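Side-chain contacts in estrogen receptor (Crassostrea gigas, PDB 4N1Y), which probably acts as a constitutively active transcription factor of the steroid hormone receptor family, represented by its ligand-binding domain: residues Ala18-Glu23 with Leu49-Asn54; Lys96-Ala101 with Glu118-Val123; Pro60-Thr63 with Asp69-His72. All coordinates share one frame; numbering follows the deposited sequence.

Along the chain the contacts follow one another without interleaving: interaction 1, then interaction 3, then interaction 2. Interaction 1 ties the loop after helix 7-15 to helix 34-56, interaction 3 closes the turn between helix 34-56 and helix 67-89, and interaction 2 joins strand 97-99 to helix 117-132. The centres of interactions 1 and 2 lie about 19 Å apart, yet the two touch, L22 and E23 packing on CB of A101. Interactions 1 and 3 are about 17 Å apart between centres and do not meet. Interactions 2 and 3, about 29 Å apart between centres, lie on opposite sides of the chain's centre, so the loop and hairpin adjoin, while the turn is fixed at a distant place on the same helical domain.

Interaction 1: Ala18-Glu23 with Leu49-Asn54; sequences ALPVLE and LVHLIN
H51 reaches from helix 34-56 into the bend of the loop at P20 and L22, while L19 meets L52 one residue further along the helix. The closest pair of CA atoms is L19 and H51, and the contact consists of side-chain packing without a polar bond between the segments.

The first kind of interaction is CH-pi. P20 sets its CG over a face of the imidazole, 4.2 Å from the centroid of the H51 ring and 27° off the ring normal. CD of P20 also leans on the ring, on the ND1 side, so the pyrrolidine meets the ND1-CE1 half of the imidazole.

Van der Waals packing of L22 takes up the other half. L22 points toward the helix as H51 points toward the loop, and the two side chains meet from opposite directions. The two methyls of the leucine fork lie along the CD2-NE2 bond, on the side of the ring that P20 also occupies: L22 CD1 lies 3.3 Å from H51 CD2, and L22 CD2 lies 3.4 Å from H51 NE2. With CG of H51 anti to its carbonyl carbon (chi1 -75°), the imidazole extends from the helix surface and turns one side to both loop residues, P20 over the ND1-CE1 half and L22 at a slant beside the CD2-NE2 half.

The third kind is purely aliphatic. L19 CD2 abuts L52 CD2 at 3.6 Å. The CB of L52 faces away from the loop, and its CD2 branch makes the contact.

Neighbouring helices complete the setting. L19 also touches N85 of helix 67-89, W55 of helix 34-56 and Q144 of helix 137-149, and L52 packs on L81 of helix 67-89. Lying near the surface, the loop is thus laid across helix 34-56, with L19 turned into the junction of three helices.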
ATOM      1  N   ALA B  18     -18.609  -6.945 -15.275  1.00 72.42           N
ATOM      2  CA  ALA B  18     -18.432  -5.568 -14.843  1.00 70.21           C
ATOM      3  C   ALA B  18     -19.563  -5.152 -13.916  1.00 81.09           C
ATOM      4  O   ALA B  18     -20.748  -5.354 -14.202  1.00 84.62           O
ATOM      5  CB  ALA B  18     -18.351  -4.632 -16.039  1.00 65.63           C
ATOM      6  N   LEU B  19     -19.160  -4.556 -12.805  1.00 84.83           N
ATOM      7  CA  LEU B  19     -20.061  -4.061 -11.781  1.00 78.61           C
ATOM      8  C   LEU B  19     -21.047  -3.057 -12.381  1.00 87.20           C
ATOM      9  O   LEU B  19     -20.640  -2.184 -13.146  1.00 92.58           O
ATOM     10  CB  LEU B  19     -19.242  -3.411 -10.668  1.00 72.48           C
ATOM     11  CG  LEU B  19     -18.608  -4.304  -9.598  1.00 76.85           C
ATOM     12  CD1 LEU B  19     -17.506  -5.171 -10.192  1.00 76.63           C
ATOM     13  CD2 LEU B  19     -18.040  -3.450  -8.476  1.00 77.63           C
ATOM     14  N   PRO B  20     -22.347  -3.173 -12.065  1.00 91.76           N
ATOM     15  CA  PRO B  20     -23.160  -2.089 -12.615  1.00 90.52           C
ATOM     16  C   PRO B  20     -22.952  -0.871 -11.736  1.00 88.99           C
ATOM     17  O   PRO B  20     -22.418  -1.032 -10.640  1.00 93.33           O
ATOM     18  CB  PRO B  20     -24.581  -2.628 -12.498  1.00 93.40           C
ATOM     19  CG  PRO B  20     -24.527  -3.472 -11.243  1.00 91.22           C
ATOM     20  CD  PRO B  20     -23.132  -4.073 -11.199  1.00 91.07           C
ATOM     21  N   VAL B  21     -23.368   0.314 -12.163  1.00 85.67           N
ATOM     22  CA  VAL B  21     -23.266   1.459 -11.268  1.00 81.49           C
ATOM     23  C   VAL B  21     -24.544   1.616 -10.472  1.00 81.54           C
ATOM     24  O   VAL B  21     -25.644   1.600 -11.019  1.00 81.48           O
ATOM     25  CB  VAL B  21     -22.928   2.747 -11.997  1.00 85.00           C
ATOM     26  CG1 VAL B  21     -21.741   3.413 -11.302  1.00 71.30           C
ATOM     27  CG2 VAL B  21     -22.598   2.449 -13.444  1.00 90.62           C
ATOM     28  N   LEU B  22     -24.378   1.790  -9.170  1.00 86.35           N
ATOM     29  CA  LEU B  22     -25.503   1.845  -8.252  1.00 87.63           C
ATOM     30  C   LEU B  22     -25.872   3.273  -7.877  1.00 85.49           C
ATOM     31  O   LEU B  22     -25.009   4.127  -7.691  1.00 89.33           O
ATOM     32  CB  LEU B  22     -25.194   1.040  -6.991  1.00 81.50           C
ATOM     33  CG  LEU B  22     -24.943  -0.451  -7.210  1.00 77.18           C
ATOM     34  CD1 LEU B  22     -24.345  -1.044  -5.960  1.00 74.68           C
ATOM     35  CD2 LEU B  22     -26.211  -1.197  -7.613  1.00 72.00           C
ATOM     36  N   GLU B  23     -27.172   3.512  -7.782  1.00 81.90           N
ATOM     37  CA  GLU B  23     -27.692   4.788  -7.349  1.00 83.82           C
ATOM     38  C   GLU B  23     -27.664   4.779  -5.831  1.00 93.03           C
ATOM     39  O   GLU B  23     -27.743   3.710  -5.228  1.00 99.44           O
ATOM     40  CB  GLU B  23     -29.135   4.962  -7.818  1.00 80.72           C
ATOM     41  CG  GLU B  23     -29.324   5.058  -9.307  1.00 85.87           C
ATOM     42  CD  GLU B  23     -28.866   6.368  -9.871  1.00 98.75           C
ATOM     43  OE1 GLU B  23     -28.479   7.255  -9.081  1.00102.50           O
ATOM     44  OE2 GLU B  23     -28.908   6.514 -11.111  1.00103.20           O
ATOM     45  N   LEU B  49     -20.859  -3.896  -2.070  1.00 62.89           N
ATOM     46  CA  LEU B  49     -20.179  -5.034  -1.473  1.00 66.18           C
ATOM     47  C   LEU B  49     -20.731  -6.382  -1.953  1.00 70.32           C
ATOM     48  O   LEU B  49     -19.963  -7.276  -2.315  1.00 78.94           O
ATOM     49  CB  LEU B  49     -20.254  -4.947   0.051  1.00 71.95           C
ATOM     50  CG  LEU B  49     -19.363  -5.915   0.835  1.00 73.49           C
ATOM     51  CD1 LEU B  49     -17.919  -5.844   0.367  1.00 68.23           C
ATOM     52  CD2 LEU B  49     -19.455  -5.643   2.338  1.00 76.36           C
ATOM     53  N   VAL B  50     -22.052  -6.527  -1.961  1.00 64.02           N
ATOM     54  CA  VAL B  50     -22.690  -7.733  -2.490  1.00 46.99           C
ATOM     55  C   VAL B  50     -22.297  -7.973  -3.946  1.00 49.92           C
ATOM     56  O   VAL B  50     -22.070  -9.099  -4.368  1.00 51.86           O
ATOM     57  CB  VAL B  50     -24.215  -7.665  -2.398  1.00 49.86           C
ATOM     58  CG1 VAL B  50     -24.826  -8.872  -3.068  1.00 55.68           C
ATOM     59  CG2 VAL B  50     -24.657  -7.605  -0.946  1.00 51.21           C
ATOM     60  N   HIS B  51     -22.246  -6.894  -4.714  1.00 55.89           N
ATOM     61  CA  HIS B  51     -21.854  -6.949  -6.112  1.00 49.60           C
ATOM     62  C   HIS B  51     -20.417  -7.417  -6.309  1.00 51.20           C
ATOM     63  O   HIS B  51     -20.153  -8.221  -7.199  1.00 58.88           O
ATOM     64  CB  HIS B  51     -22.053  -5.580  -6.749  1.00 50.67           C
ATOM     65  CG  HIS B  51     -23.488  -5.247  -7.018  1.00 58.42           C
ATOM     66  ND1 HIS B  51     -24.240  -5.895  -7.971  1.00 62.87           N
ATOM     67  CD2 HIS B  51     -24.310  -4.335  -6.449  1.00 72.22           C
ATOM     68  CE1 HIS B  51     -25.465  -5.395  -7.982  1.00 71.55           C
ATOM     69  NE2 HIS B  51     -25.533  -4.447  -7.067  1.00 78.86           N
ATOM     70  N   LEU B  52     -19.498  -6.919  -5.482  1.00 53.78           N
ATOM     71  CA  LEU B  52     -18.084  -7.311  -5.543  1.00 49.99           C
ATOM     72  C   LEU B  52     -17.907  -8.809  -5.377  1.00 54.53           C
ATOM     73  O   LEU B  52     -17.236  -9.469  -6.169  1.00 64.52           O
ATOM     74  CB  LEU B  52     -17.282  -6.623  -4.443  1.00 47.76           C
ATOM     75  CG  LEU B  52     -16.943  -5.150  -4.572  1.00 64.41           C
ATOM     76  CD1 LEU B  52     -16.156  -4.753  -3.347  1.00 75.37           C
ATOM     77  CD2 LEU B  52     -16.139  -4.892  -5.827  1.00 59.40           C
ATOM     78  N   ILE B  53     -18.502  -9.315  -4.307  1.00 48.04           N
ATOM     79  CA  ILE B  53     -18.527 -10.725  -3.983  1.00 50.67           C
ATOM     80  C   ILE B  53     -18.995 -11.591  -5.157  1.00 70.31           C
ATOM     81  O   ILE B  53     -18.411 -12.646  -5.452  1.00 77.86           O
ATOM     82  CB  ILE B  53     -19.433 -10.929  -2.775  1.00 46.35           C
ATOM     83  CG1 ILE B  53     -18.829 -10.188  -1.582  1.00 49.56           C
ATOM     84  CG2 ILE B  53     -19.712 -12.422  -2.531  1.00 45.25           C
ATOM     85  CD1 ILE B  53     -19.732 -10.136  -0.380  1.00 52.31           C
ATOM     86  N   ASN B  54     -20.058 -11.146  -5.820  1.00 68.17           N
ATOM     87  CA  ASN B  54     -20.585 -11.871  -6.970  1.00 70.68           C
ATOM     88  C   ASN B  54     -19.600 -11.756  -8.125  1.00 66.67           C
ATOM     89  O   ASN B  54     -19.374 -12.689  -8.902  1.00 67.07           O
ATOM     90  CB  ASN B  54     -21.952 -11.316  -7.369  1.00 78.74           C
ATOM     91  CG  ASN B  54     -23.044 -11.682  -6.374  1.00 89.23           C
ATOM     92  OD1 ASN B  54     -22.852 -12.546  -5.516  1.00 94.36           O
ATOM     93  ND2 ASN B  54     -24.204 -11.039  -6.498  1.00 87.45           N
TER

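Interaction 2: Lys96-Ala101 with Glu118-Val123; sequences KSLAFA and EIFEQV
L98 of strand 97-99 and F100, at the corner just after it, receive F120 and V123 from one side of helix 117-132. All four side chains are buried, and their contact is wholly apolar.

The close part centres on F120. L98 CD1 lies 3.6 Å from F120 CB and also borders the near side of the ring, at CG and CD1, approaching it at a slant. L98 owes this reach to its chain: CG stands anti to the carbonyl carbon (chi1 -68°) and CD1 continues outward toward the helix. At the far end of the same ring comes F100, whose CZ sits over one face, 3.4 Å above the plane and displaced toward the rim. The two rings form an oblique pair, centroids 5.0 Å apart and planes at 52°. W111 adds a true edge-to-face partner, so F120 has aliphatic and aromatic partners.

V123, one helical turn on, is a looser neighbour. Its CG1 approaches both branches of L98, with L98 CD1 at 4.0 Å, and the valine packs further on L83 and A87 of helix 67-89. The far side of the helix is more open: E121 points away from the strand and is partly exposed, where its OE1 forms a salt bridge with NH1 of R154 of the second subunit. Helix 117-132 thus has an apolar side facing the hairpin and a polar one reaching the dimer partner.

Strand 97-99 pairs antiparallel with 104-107 in a two-stranded sheet beside the helices, and this small hairpin packed against a mainly helical body is characteristic of the nuclear receptor ligand-binding domain.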
ATOM      1  N   LYS B  96     -11.776  16.906  -7.949  1.00 42.55           N
ATOM      2  CA  LYS B  96     -12.503  17.982  -7.304  1.00 52.34           C
ATOM      3  C   LYS B  96     -13.608  17.386  -6.448  1.00 57.40           C
ATOM      4  O   LYS B  96     -14.016  17.973  -5.458  1.00 54.28           O
ATOM      5  CB  LYS B  96     -13.049  18.988  -8.339  1.00 53.06           C
ATOM      6  CG  LYS B  96     -14.084  19.953  -7.818  1.00 55.07           C
ATOM      7  CD  LYS B  96     -14.625  20.870  -8.898  1.00 62.98           C
ATOM      8  CE  LYS B  96     -14.860  22.294  -8.337  1.00 73.84           C
ATOM      9  NZ  LYS B  96     -13.602  23.074  -8.039  1.00 72.60           N
ATOM     10  N   SER B  97     -14.056  16.191  -6.803  1.00 59.34           N
ATOM     11  CA  SER B  97     -15.086  15.520  -6.023  1.00 52.18           C
ATOM     12  C   SER B  97     -15.078  14.028  -6.248  1.00 52.64           C
ATOM     13  O   SER B  97     -14.487  13.545  -7.209  1.00 57.30           O
ATOM     14  CB  SER B  97     -16.456  16.084  -6.372  1.00 50.40           C
ATOM     15  OG  SER B  97     -16.661  16.075  -7.775  1.00 53.82           O
ATOM     16  N   LEU B  98     -15.739  13.297  -5.356  1.00 56.41           N
ATOM     17  CA  LEU B  98     -15.842  11.852  -5.498  1.00 55.22           C
ATOM     18  C   LEU B  98     -17.289  11.471  -5.773  1.00 55.75           C
ATOM     19  O   LEU B  98     -18.209  11.870  -5.049  1.00 56.07           O
ATOM     20  CB  LEU B  98     -15.311  11.137  -4.260  1.00 37.53           C
ATOM     21  CG  LEU B  98     -13.801  11.300  -4.117  1.00 45.06           C
ATOM     22  CD1 LEU B  98     -13.296  10.684  -2.829  1.00 48.87           C
ATOM     23  CD2 LEU B  98     -13.082  10.716  -5.319  1.00 34.57           C
ATOM     24  N   ALA B  99     -17.483  10.719  -6.848  1.00 54.28           N
ATOM     25  CA  ALA B  99     -18.805  10.260  -7.232  1.00 61.61           C
ATOM     26  C   ALA B  99     -19.054   8.852  -6.693  1.00 64.86           C
ATOM     27  O   ALA B  99     -18.726   7.865  -7.354  1.00 67.10           O
ATOM     28  CB  ALA B  99     -18.957  10.300  -8.738  1.00 60.71           C
ATOM     29  N   PHE B 100     -19.630   8.764  -5.496  1.00 64.97           N
ATOM     30  CA  PHE B 100     -19.918   7.471  -4.871  1.00 64.38           C
ATOM     31  C   PHE B 100     -21.042   6.776  -5.607  1.00 64.31           C
ATOM     32  O   PHE B 100     -21.053   5.553  -5.786  1.00 78.25           O
ATOM     33  CB  PHE B 100     -20.247   7.660  -3.399  1.00 58.28           C
ATOM     34  CG  PHE B 100     -19.142   8.310  -2.649  1.00 61.33           C
ATOM     35  CD1 PHE B 100     -18.062   7.566  -2.208  1.00 51.90           C
ATOM     36  CD2 PHE B 100     -19.158   9.677  -2.421  1.00 72.34           C
ATOM     37  CE1 PHE B 100     -17.016   8.170  -1.540  1.00 57.38           C
ATOM     38  CE2 PHE B 100     -18.119  10.289  -1.747  1.00 73.45           C
ATOM     39  CZ  PHE B 100     -17.045   9.536  -1.306  1.00 65.73           C
ATOM     40  N   ALA B 101     -21.988   7.584  -6.037  1.00 54.72           N
ATOM     41  CA  ALA B 101     -23.008   7.144  -6.948  1.00 59.65           C
ATOM     42  C   ALA B 101     -23.257   8.342  -7.847  1.00 69.99           C
ATOM     43  O   ALA B 101     -22.816   9.450  -7.528  1.00 74.86           O
ATOM     44  CB  ALA B 101     -24.266   6.717  -6.198  1.00 57.03           C
ATOM     45  N   GLU B 118      -8.928  12.823   5.202  1.00 41.66           N
ATOM     46  CA  GLU B 118      -7.629  12.231   4.880  1.00 49.31           C
ATOM     47  C   GLU B 118      -7.857  11.066   3.943  1.00 52.02           C
ATOM     48  O   GLU B 118      -7.093  10.870   2.989  1.00 53.21           O
ATOM     49  CB  GLU B 118      -6.829  11.833   6.143  1.00 61.97           C
ATOM     50  CG  GLU B 118      -6.728  10.356   6.545  1.00 76.16           C
ATOM     51  CD  GLU B 118      -5.914  10.162   7.847  1.00 91.02           C
ATOM     52  OE1 GLU B 118      -5.298  11.142   8.325  1.00 93.88           O
ATOM     53  OE2 GLU B 118      -5.895   9.036   8.399  1.00100.95           O
ATOM     54  N   ILE B 119      -8.900  10.289   4.217  1.00 41.12           N
ATOM     55  CA  ILE B 119      -9.254   9.196   3.326  1.00 38.76           C
ATOM     56  C   ILE B 119      -9.605   9.689   1.921  1.00 40.59           C
ATOM     57  O   ILE B 119      -8.972   9.286   0.946  1.00 39.98           O
ATOM     58  CB  ILE B 119     -10.422   8.374   3.882  1.00 48.75           C
ATOM     59  CG1 ILE B 119      -9.970   7.618   5.138  1.00 48.35           C
ATOM     60  CG2 ILE B 119     -10.943   7.399   2.830  1.00 48.73           C
ATOM     61  CD1 ILE B 119     -11.095   6.986   5.909  1.00 54.17           C
ATOM     62  N   PHE B 120     -10.584  10.579   1.804  1.00 43.12           N
ATOM     63  CA  PHE B 120     -11.042  10.961   0.468  1.00 44.36           C
ATOM     64  C   PHE B 120     -10.036  11.816  -0.293  1.00 43.41           C
ATOM     65  O   PHE B 120      -9.996  11.783  -1.529  1.00 45.43           O
ATOM     66  CB  PHE B 120     -12.380  11.679   0.547  1.00 42.34           C
ATOM     67  CG  PHE B 120     -13.496  10.786   0.952  1.00 48.95           C
ATOM     68  CD1 PHE B 120     -13.388   9.417   0.775  1.00 51.59           C
ATOM     69  CD2 PHE B 120     -14.646  11.300   1.522  1.00 54.80           C
ATOM     70  CE1 PHE B 120     -14.411   8.577   1.161  1.00 54.30           C
ATOM     71  CE2 PHE B 120     -15.675  10.469   1.905  1.00 51.19           C
ATOM     72  CZ  PHE B 120     -15.559   9.105   1.726  1.00 57.30           C
ATOM     73  N   GLU B 121      -9.191  12.540   0.437  1.00 35.34           N
ATOM     74  CA  GLU B 121      -8.165  13.340  -0.218  1.00 35.01           C
ATOM     75  C   GLU B 121      -7.143  12.471  -0.928  1.00 34.94           C
ATOM     76  O   GLU B 121      -6.648  12.825  -1.987  1.00 45.22           O
ATOM     77  CB  GLU B 121      -7.458  14.227   0.794  1.00 45.58           C
ATOM     78  CG  GLU B 121      -7.994  15.633   0.868  1.00 61.99           C
ATOM     79  CD  GLU B 121      -7.191  16.480   1.825  1.00 80.69           C
ATOM     80  OE1 GLU B 121      -5.953  16.304   1.884  1.00 85.37           O
ATOM     81  OE2 GLU B 121      -7.780  17.366   2.473  1.00 89.18           O
ATOM     82  N   GLN B 122      -6.848  11.319  -0.348  1.00 37.00           N
ATOM     83  CA  GLN B 122      -5.962  10.362  -0.967  1.00 38.00           C
ATOM     84  C   GLN B 122      -6.627   9.705  -2.193  1.00 43.05           C
ATOM     85  O   GLN B 122      -6.020   9.567  -3.262  1.00 41.37           O
ATOM     86  CB  GLN B 122      -5.533   9.329   0.068  1.00 40.92           C
ATOM     87  CG  GLN B 122      -4.363   8.469  -0.355  1.00 47.60           C
ATOM     88  CD  GLN B 122      -3.795   7.682   0.799  1.00 61.03           C
ATOM     89  OE1 GLN B 122      -4.506   7.353   1.752  1.00 67.98           O
ATOM     90  NE2 GLN B 122      -2.497   7.409   0.746  1.00 61.88           N
ATOM     91  N   VAL B 123      -7.877   9.295  -2.024  1.00 40.18           N
ATOM     92  CA  VAL B 123      -8.639   8.710  -3.121  1.00 36.54           C
ATOM     93  C   VAL B 123      -8.811   9.651  -4.288  1.00 35.40           C
ATOM     94  O   VAL B 123      -8.550   9.282  -5.427  1.00 38.48           O
ATOM     95  CB  VAL B 123     -10.038   8.263  -2.667  1.00 40.78           C
ATOM     96  CG1 VAL B 123     -10.822   7.749  -3.859  1.00 35.66           C
ATOM     97  CG2 VAL B 123      -9.926   7.187  -1.600  1.00 44.03           C
TER

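Interaction 3: Pro60-Thr63 with Asp69-His72; sequences PGYT and DQVH
Y62 and Q70 bring the two segments closest, their CA atoms 7.0 Å apart, where a short 3-10 segment at 62-63 faces a turn of helix 67-89. G61, just before it, has a positive phi (108°), a backbone conformation that glycine adopts readily.

The tyrosine reaches over to the helix. Its CG lies anti to the backbone N (chi1 -172°), which carries the ring across. The hydroxyl donates a hydrogen bond to the main-chain O of Q70, an acceptor lying at the ring edge near the ring plane. The modelled separation of Y62 OH from Q70 O, 2.4 Å, is shorter than a normal hydrogen bond and its exact length is doubtful at this resolution.

The Q70 side chain runs back toward the 3-10 segment, extended beyond CG, and passes the CE2 side of the tyrosine. Q70 CB and CG are each 3.7 Å from Y62 CE2, while Q70 OE1 lies 3.6 Å from the same carbon. The amide plane is turned 59° from the ring. Its nitrogen comes near two main-chain oxygens: Q70 NE2 is 3.3 Å from Y62 O, at an angle too poor for a hydrogen bond, and 3.5 Å from T63 O. The amide's actual bond goes to the carbonyl O of L65, between the segments. On the helix side Y62 also packs on L73 and I74.

Chemically, then, the turn appears to be held in both directions: the phenol, if its short bond is real, donates to a helix carbonyl, and the helix glutamine donates to the loop carbonyl of L65, which together probably fix how the connection enters helix 67-89.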
ATOM      1  N   PRO B  60     -11.269 -15.193 -13.136  1.00 62.23           N
ATOM      2  CA  PRO B  60     -10.846 -16.536 -13.538  1.00 66.56           C
ATOM      3  C   PRO B  60      -9.817 -17.111 -12.581  1.00 69.84           C
ATOM      4  O   PRO B  60      -8.789 -16.488 -12.313  1.00 67.25           O
ATOM      5  CB  PRO B  60     -10.262 -16.334 -14.940  1.00 60.93           C
ATOM      6  CG  PRO B  60     -10.071 -14.877 -15.077  1.00 63.97           C
ATOM      7  CD  PRO B  60     -11.081 -14.217 -14.218  1.00 62.53           C
ATOM      8  N   GLY B  61     -10.141 -18.284 -12.045  1.00 66.18           N
ATOM      9  CA  GLY B  61      -9.282 -18.984 -11.118  1.00 57.83           C
ATOM     10  C   GLY B  61      -9.851 -18.942  -9.717  1.00 66.57           C
ATOM     11  O   GLY B  61      -9.671 -19.881  -8.945  1.00 74.85           O
ATOM     12  N   TYR B  62     -10.583 -17.874  -9.408  1.00 64.24           N
ATOM     13  CA  TYR B  62     -11.017 -17.588  -8.042  1.00 55.03           C
ATOM     14  C   TYR B  62     -11.923 -18.673  -7.441  1.00 54.82           C
ATOM     15  O   TYR B  62     -11.785 -19.047  -6.268  1.00 45.47           O
ATOM     16  CB  TYR B  62     -11.743 -16.238  -8.006  1.00 53.39           C
ATOM     17  CG  TYR B  62     -12.076 -15.746  -6.615  1.00 56.51           C
ATOM     18  CD1 TYR B  62     -11.149 -15.000  -5.892  1.00 55.31           C
ATOM     19  CD2 TYR B  62     -13.303 -16.024  -6.022  1.00 54.01           C
ATOM     20  CE1 TYR B  62     -11.424 -14.557  -4.621  1.00 49.12           C
ATOM     21  CE2 TYR B  62     -13.589 -15.571  -4.742  1.00 50.44           C
ATOM     22  CZ  TYR B  62     -12.640 -14.840  -4.056  1.00 53.08           C
ATOM     23  OH  TYR B  62     -12.898 -14.369  -2.801  1.00 66.12           O
ATOM     24  N   THR B  63     -12.843 -19.194  -8.238  1.00 54.53           N
ATOM     25  CA  THR B  63     -13.759 -20.181  -7.706  1.00 59.97           C
ATOM     26  C   THR B  63     -13.069 -21.531  -7.483  1.00 67.61           C
ATOM     27  O   THR B  63     -13.669 -22.464  -6.957  1.00 75.18           O
ATOM     28  CB  THR B  63     -14.962 -20.345  -8.617  1.00 63.99           C
ATOM     29  OG1 THR B  63     -14.517 -20.551  -9.962  1.00 75.01           O
ATOM     30  CG2 THR B  63     -15.797 -19.087  -8.547  1.00 55.69           C
ATOM     31  N   ASP B  69     -10.284 -19.335   1.773  1.00 52.65           N
ATOM     32  CA  ASP B  69      -9.398 -18.350   1.153  1.00 53.26           C
ATOM     33  C   ASP B  69     -10.174 -17.384   0.240  1.00 51.31           C
ATOM     34  O   ASP B  69      -9.801 -16.213   0.112  1.00 51.95           O
ATOM     35  CB  ASP B  69      -8.273 -19.049   0.386  1.00 56.54           C
ATOM     36  CG  ASP B  69      -7.273 -19.736   1.317  1.00 72.33           C
ATOM     37  OD1 ASP B  69      -7.238 -19.396   2.522  1.00 77.49           O
ATOM     38  OD2 ASP B  69      -6.523 -20.620   0.850  1.00 78.80           O
ATOM     39  N   GLN B  70     -11.247 -17.862  -0.386  1.00 43.91           N
ATOM     40  CA  GLN B  70     -12.133 -16.965  -1.115  1.00 41.42           C
ATOM     41  C   GLN B  70     -12.675 -15.893  -0.186  1.00 54.52           C
ATOM     42  O   GLN B  70     -12.605 -14.702  -0.486  1.00 59.72           O
ATOM     43  CB  GLN B  70     -13.274 -17.724  -1.774  1.00 43.13           C
ATOM     44  CG  GLN B  70     -12.806 -18.647  -2.874  1.00 46.65           C
ATOM     45  CD  GLN B  70     -13.950 -19.320  -3.564  1.00 54.68           C
ATOM     46  OE1 GLN B  70     -15.009 -18.719  -3.741  1.00 62.61           O
ATOM     47  NE2 GLN B  70     -13.742 -20.553  -4.005  1.00 59.63           N
ATOM     48  N   VAL B  71     -13.196 -16.310   0.958  1.00 60.72           N
ATOM     49  CA  VAL B  71     -13.672 -15.350   1.927  1.00 43.02           C
ATOM     50  C   VAL B  71     -12.497 -14.480   2.364  1.00 41.61           C
ATOM     51  O   VAL B  71     -12.615 -13.261   2.410  1.00 40.10           O
ATOM     52  CB  VAL B  71     -14.323 -16.036   3.143  1.00 51.61           C
ATOM     53  CG1 VAL B  71     -14.556 -15.035   4.260  1.00 45.79           C
ATOM     54  CG2 VAL B  71     -15.638 -16.724   2.733  1.00 47.54           C
ATOM     55  N   HIS B  72     -11.340 -15.090   2.604  1.00 41.13           N
ATOM     56  CA  HIS B  72     -10.225 -14.339   3.173  1.00 39.92           C
ATOM     57  C   HIS B  72      -9.766 -13.201   2.294  1.00 45.56           C
ATOM     58  O   HIS B  72      -9.520 -12.109   2.790  1.00 56.55           O
ATOM     59  CB  HIS B  72      -9.038 -15.242   3.475  1.00 46.74           C
ATOM     60  CG  HIS B  72      -7.852 -14.498   4.002  1.00 50.66           C
ATOM     61  ND1 HIS B  72      -7.751 -14.096   5.315  1.00 57.05           N
ATOM     62  CD2 HIS B  72      -6.705 -14.103   3.400  1.00 55.65           C
ATOM     63  CE1 HIS B  72      -6.607 -13.461   5.494  1.00 53.93           C
ATOM     64  NE2 HIS B  72      -5.949 -13.459   4.350  1.00 52.96           N
TER